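Anti-sigma-I factor RsgI3 (Clostridium thermocellum, PDB 6QE7) probably holds the sigma factor SigI3 inactive until its extracellular PA14 dyad, the part modelled here, binds plant polysaccharide such as pectin. Local coordinates at residues A[55-60]-A[130-135]. Sequence-based numbering, arbitrary orientation.
Sequences EPRYSE and QKEIIP
Glu132 OE2 meets the Arg57 guanidinium at its edge, near its plane, while Pro135 CG approaches obliquely, 3.9 Å from Arg57 NH2. On the Arg57 side, CB lies over the centre of one face of the Tyr58 ring, 3.9 Å above its plane. The two charged side chains arrive from opposite directions, and their flat ends are turned 45° against each other. A single pair of atoms carries the salt bridge: Arg57 NH1 donates to Glu132 OE2, refined at 2.4 Å, so short that the exact length is doubtful, with a bent N-H...O angle of 145°. Beside it a water accepts from Arg57 NH2 at 2.5 Å and donates to Glu132 OE1, also at 2.5 Å, so both carboxylate oxygens are tied to the guanidinium, one directly and one through solvent. Glu132 reaches across because its CG sits between the backbone N and carbonyl carbon (chi1 53°) and the chain beyond runs extended. Trp124 NE1 also bonds Glu132 OE2, and Arg57 NH1 also hydrogen-bonds Gln129 OE1, a further partner for each of the two bridged atoms. At the surface of the first PA14 domain, this bridge ties the loop between strands 53-54 and 60-69 to the short strand 132-133, which pairs antiparallel with strand 119-125.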
ATOM      1  N   GLU A  55      -8.500  -5.563  28.014  1.00 41.76           N
ATOM      2  CA  GLU A  55      -9.284  -6.098  29.176  1.00 37.91           C
ATOM      3  C   GLU A  55      -9.412  -5.028  30.243  1.00 40.47           C
ATOM      4  O   GLU A  55      -8.482  -4.734  30.983  1.00 44.42           O
ATOM      5  CB  GLU A  55      -8.676  -7.365  29.730  1.00 42.09           C
ATOM      6  CG  GLU A  55      -9.197  -7.750  31.104  1.00 50.61           C
ATOM      7  CD  GLU A  55      -8.877  -9.189  31.460  1.00 50.68           C
ATOM      8  OE1 GLU A  55      -8.529  -9.961  30.518  1.00 52.36           O
ATOM      9  OE2 GLU A  55      -8.969  -9.543  32.672  1.00 59.72           O
ATOM     10  N   PRO A  56     -10.540  -4.305  30.311  1.00 38.43           N
ATOM     11  CA  PRO A  56     -10.663  -3.289  31.336  1.00 45.01           C
ATOM     12  C   PRO A  56     -10.664  -3.950  32.736  1.00 49.20           C
ATOM     13  O   PRO A  56     -10.960  -5.157  32.881  1.00 39.97           O
ATOM     14  CB  PRO A  56     -12.007  -2.618  31.021  1.00 46.14           C
ATOM     15  CG  PRO A  56     -12.764  -3.706  30.311  1.00 44.89           C
ATOM     16  CD  PRO A  56     -11.761  -4.477  29.502  1.00 39.87           C
ATOM     17  N   ARG A  57     -10.260  -3.171  33.744  1.00 44.46           N
ATOM     18  CA  ARG A  57     -10.247  -3.696  35.143  1.00 53.84           C
ATOM     19  C   ARG A  57     -11.652  -3.533  35.765  1.00 56.86           C
ATOM     20  O   ARG A  57     -11.989  -4.391  36.615  1.00 56.40           O
ATOM     21  CB  ARG A  57      -9.204  -2.948  35.977  1.00 51.64           C
ATOM     22  CG  ARG A  57      -7.767  -3.005  35.466  1.00 58.40           C
ATOM     23  CD  ARG A  57      -7.034  -1.815  36.075  1.00 59.70           C
ATOM     24  NE  ARG A  57      -5.593  -1.998  36.151  1.00 64.07           N
ATOM     25  CZ  ARG A  57      -4.676  -1.250  35.502  1.00 70.36           C
ATOM     26  NH1 ARG A  57      -5.036  -0.230  34.730  1.00 53.42           N
ATOM     27  NH2 ARG A  57      -3.384  -1.521  35.646  1.00 67.80           N
ATOM     28  N   TYR A  58     -12.404  -2.479  35.371  1.00 51.95           N
ATOM     29  CA  TYR A  58     -13.701  -2.038  35.948  1.00 50.86           C
ATOM     30  C   TYR A  58     -14.856  -2.100  34.927  1.00 58.24           C
ATOM     31  O   TYR A  58     -14.604  -1.938  33.713  1.00 39.87           O
ATOM     32  CB  TYR A  58     -13.497  -0.623  36.444  1.00 55.90           C
ATOM     33  CG  TYR A  58     -12.243  -0.410  37.260  1.00 59.80           C
ATOM     34  CD1 TYR A  58     -12.033  -1.042  38.479  1.00 56.67           C
ATOM     35  CD2 TYR A  58     -11.270   0.473  36.822  1.00 53.02           C
ATOM     36  CE1 TYR A  58     -10.881  -0.815  39.220  1.00 46.60           C
ATOM     37  CE2 TYR A  58     -10.136   0.741  37.569  1.00 61.96           C
ATOM     38  CZ  TYR A  58      -9.940   0.090  38.774  1.00 54.52           C
ATOM     39  OH  TYR A  58      -8.787   0.370  39.451  1.00 50.69           O
ATOM     40  N   SER A  59     -16.103  -2.389  35.358  1.00 62.21           N
ATOM     41  CA  SER A  59     -17.331  -2.258  34.506  1.00 51.55           C
ATOM     42  C   SER A  59     -17.751  -0.780  34.543  1.00 52.56           C
ATOM     43  O   SER A  59     -18.391  -0.377  35.523  1.00 45.74           O
ATOM     44  CB  SER A  59     -18.455  -3.136  34.945  1.00 48.34           C
ATOM     45  OG  SER A  59     -18.098  -4.500  34.803  1.00 52.83           O
ATOM     46  N   GLU A  60     -17.337   0.033  33.568  1.00 41.65           N
ATOM     47  CA  GLU A  60     -17.514   1.516  33.626  1.00 47.46           C
ATOM     48  C   GLU A  60     -17.548   2.138  32.224  1.00 45.67           C
ATOM     49  O   GLU A  60     -17.326   1.424  31.221  1.00 43.41           O
ATOM     50  CB  GLU A  60     -16.403   2.215  34.422  1.00 46.22           C
ATOM     51  CG  GLU A  60     -16.156   1.560  35.756  1.00 52.19           C
ATOM     52  CD  GLU A  60     -15.311   2.319  36.751  1.00 56.72           C
ATOM     53  OE1 GLU A  60     -14.702   3.404  36.437  1.00 58.79           O
ATOM     54  OE2 GLU A  60     -15.316   1.837  37.886  1.00 65.03           O
ATOM     55  N   GLN A 130      -7.515   6.016  36.692  1.00 35.39           N
ATOM     56  CA  GLN A 130      -6.765   7.248  36.459  1.00 48.73           C
ATOM     57  C   GLN A 130      -6.162   7.156  35.065  1.00 45.33           C
ATOM     58  O   GLN A 130      -5.766   6.060  34.640  1.00 40.44           O
ATOM     59  CB  GLN A 130      -5.686   7.449  37.513  1.00 50.93           C
ATOM     60  CG  GLN A 130      -5.038   8.831  37.457  1.00 63.00           C
ATOM     61  CD  GLN A 130      -3.840   8.861  38.380  1.00 70.67           C
ATOM     62  OE1 GLN A 130      -3.420   7.828  38.901  1.00 71.46           O
ATOM     63  NE2 GLN A 130      -3.273  10.039  38.582  1.00 61.18           N
ATOM     64  N   LYS A 131      -6.135   8.294  34.397  1.00 44.98           N
ATOM     65  CA  LYS A 131      -5.772   8.331  32.984  1.00 45.24           C
ATOM     66  C   LYS A 131      -4.360   7.790  32.922  1.00 47.76           C
ATOM     67  O   LYS A 131      -3.523   8.403  33.556  1.00 43.08           O
ATOM     68  CB  LYS A 131      -5.839   9.755  32.453  1.00 38.82           C
ATOM     69  CG  LYS A 131      -5.696   9.849  30.949  1.00 37.71           C
ATOM     70  CD  LYS A 131      -5.487  11.261  30.489  1.00 35.89           C
ATOM     71  CE  LYS A 131      -5.453  11.400  28.984  1.00 40.27           C
ATOM     72  NZ  LYS A 131      -5.409  12.827  28.564  1.00 36.04           N
ATOM     73  N   GLU A 132      -4.141   6.670  32.229  1.00 37.77           N
ATOM     74  CA  GLU A 132      -2.775   6.182  31.962  1.00 37.01           C
ATOM     75  C   GLU A 132      -2.684   5.728  30.503  1.00 34.05           C
ATOM     76  O   GLU A 132      -3.750   5.460  29.932  1.00 31.76           O
ATOM     77  CB  GLU A 132      -2.524   5.037  32.955  1.00 39.27           C
ATOM     78  CG  GLU A 132      -3.574   3.967  32.927  1.00 37.62           C
ATOM     79  CD  GLU A 132      -3.309   2.695  33.732  1.00 45.32           C
ATOM     80  OE1 GLU A 132      -2.422   2.740  34.570  1.00 44.70           O
ATOM     81  OE2 GLU A 132      -4.027   1.644  33.535  1.00 35.97           O
ATOM     82  N   ILE A 133      -1.463   5.638  29.963  1.00 35.31           N
ATOM     83  CA  ILE A 133      -1.045   4.673  28.912  1.00 34.79           C
ATOM     84  C   ILE A 133      -1.646   3.299  29.180  1.00 36.05           C
ATOM     85  O   ILE A 133      -1.403   2.713  30.236  1.00 34.42           O
ATOM     86  CB  ILE A 133       0.497   4.580  28.806  1.00 35.58           C
ATOM     87  CG1 ILE A 133       1.155   5.901  28.411  1.00 35.33           C
ATOM     88  CG2 ILE A 133       0.862   3.463  27.844  1.00 30.37           C
ATOM     89  CD1 ILE A 133       0.903   6.283  26.927  1.00 42.80           C
ATOM     90  N   ILE A 134      -2.326   2.706  28.205  1.00 31.99           N
ATOM     91  CA  ILE A 134      -2.933   1.389  28.486  1.00 29.33           C
ATOM     92  C   ILE A 134      -1.776   0.435  28.691  1.00 35.85           C
ATOM     93  O   ILE A 134      -0.978   0.209  27.778  1.00 38.22           O
ATOM     94  CB  ILE A 134      -3.897   0.874  27.409  1.00 32.72           C
ATOM     95  CG1 ILE A 134      -5.010   1.871  27.087  1.00 39.19           C
ATOM     96  CG2 ILE A 134      -4.482  -0.485  27.802  1.00 36.84           C
ATOM     97  CD1 ILE A 134      -6.094   1.321  26.164  1.00 37.05           C
ATOM     98  N   PRO A 135      -1.701  -0.260  29.834  1.00 40.98           N
ATOM     99  CA  PRO A 135      -0.539  -1.097  30.117  1.00 38.57           C
ATOM    100  C   PRO A 135      -0.607  -2.512  29.564  1.00 37.57           C
ATOM    101  O   PRO A 135      -1.672  -2.946  29.160  1.00 35.65           O
ATOM    102  CB  PRO A 135      -0.535  -1.099  31.649  1.00 42.09           C
ATOM    103  CG  PRO A 135      -1.991  -1.098  31.978  1.00 41.77           C
ATOM    104  CD  PRO A 135      -2.625  -0.163  30.975  1.00 44.09           C
TER
HETATM  105  O   HOH W   1      -1.841   0.503  35.548  1.00 51.71           O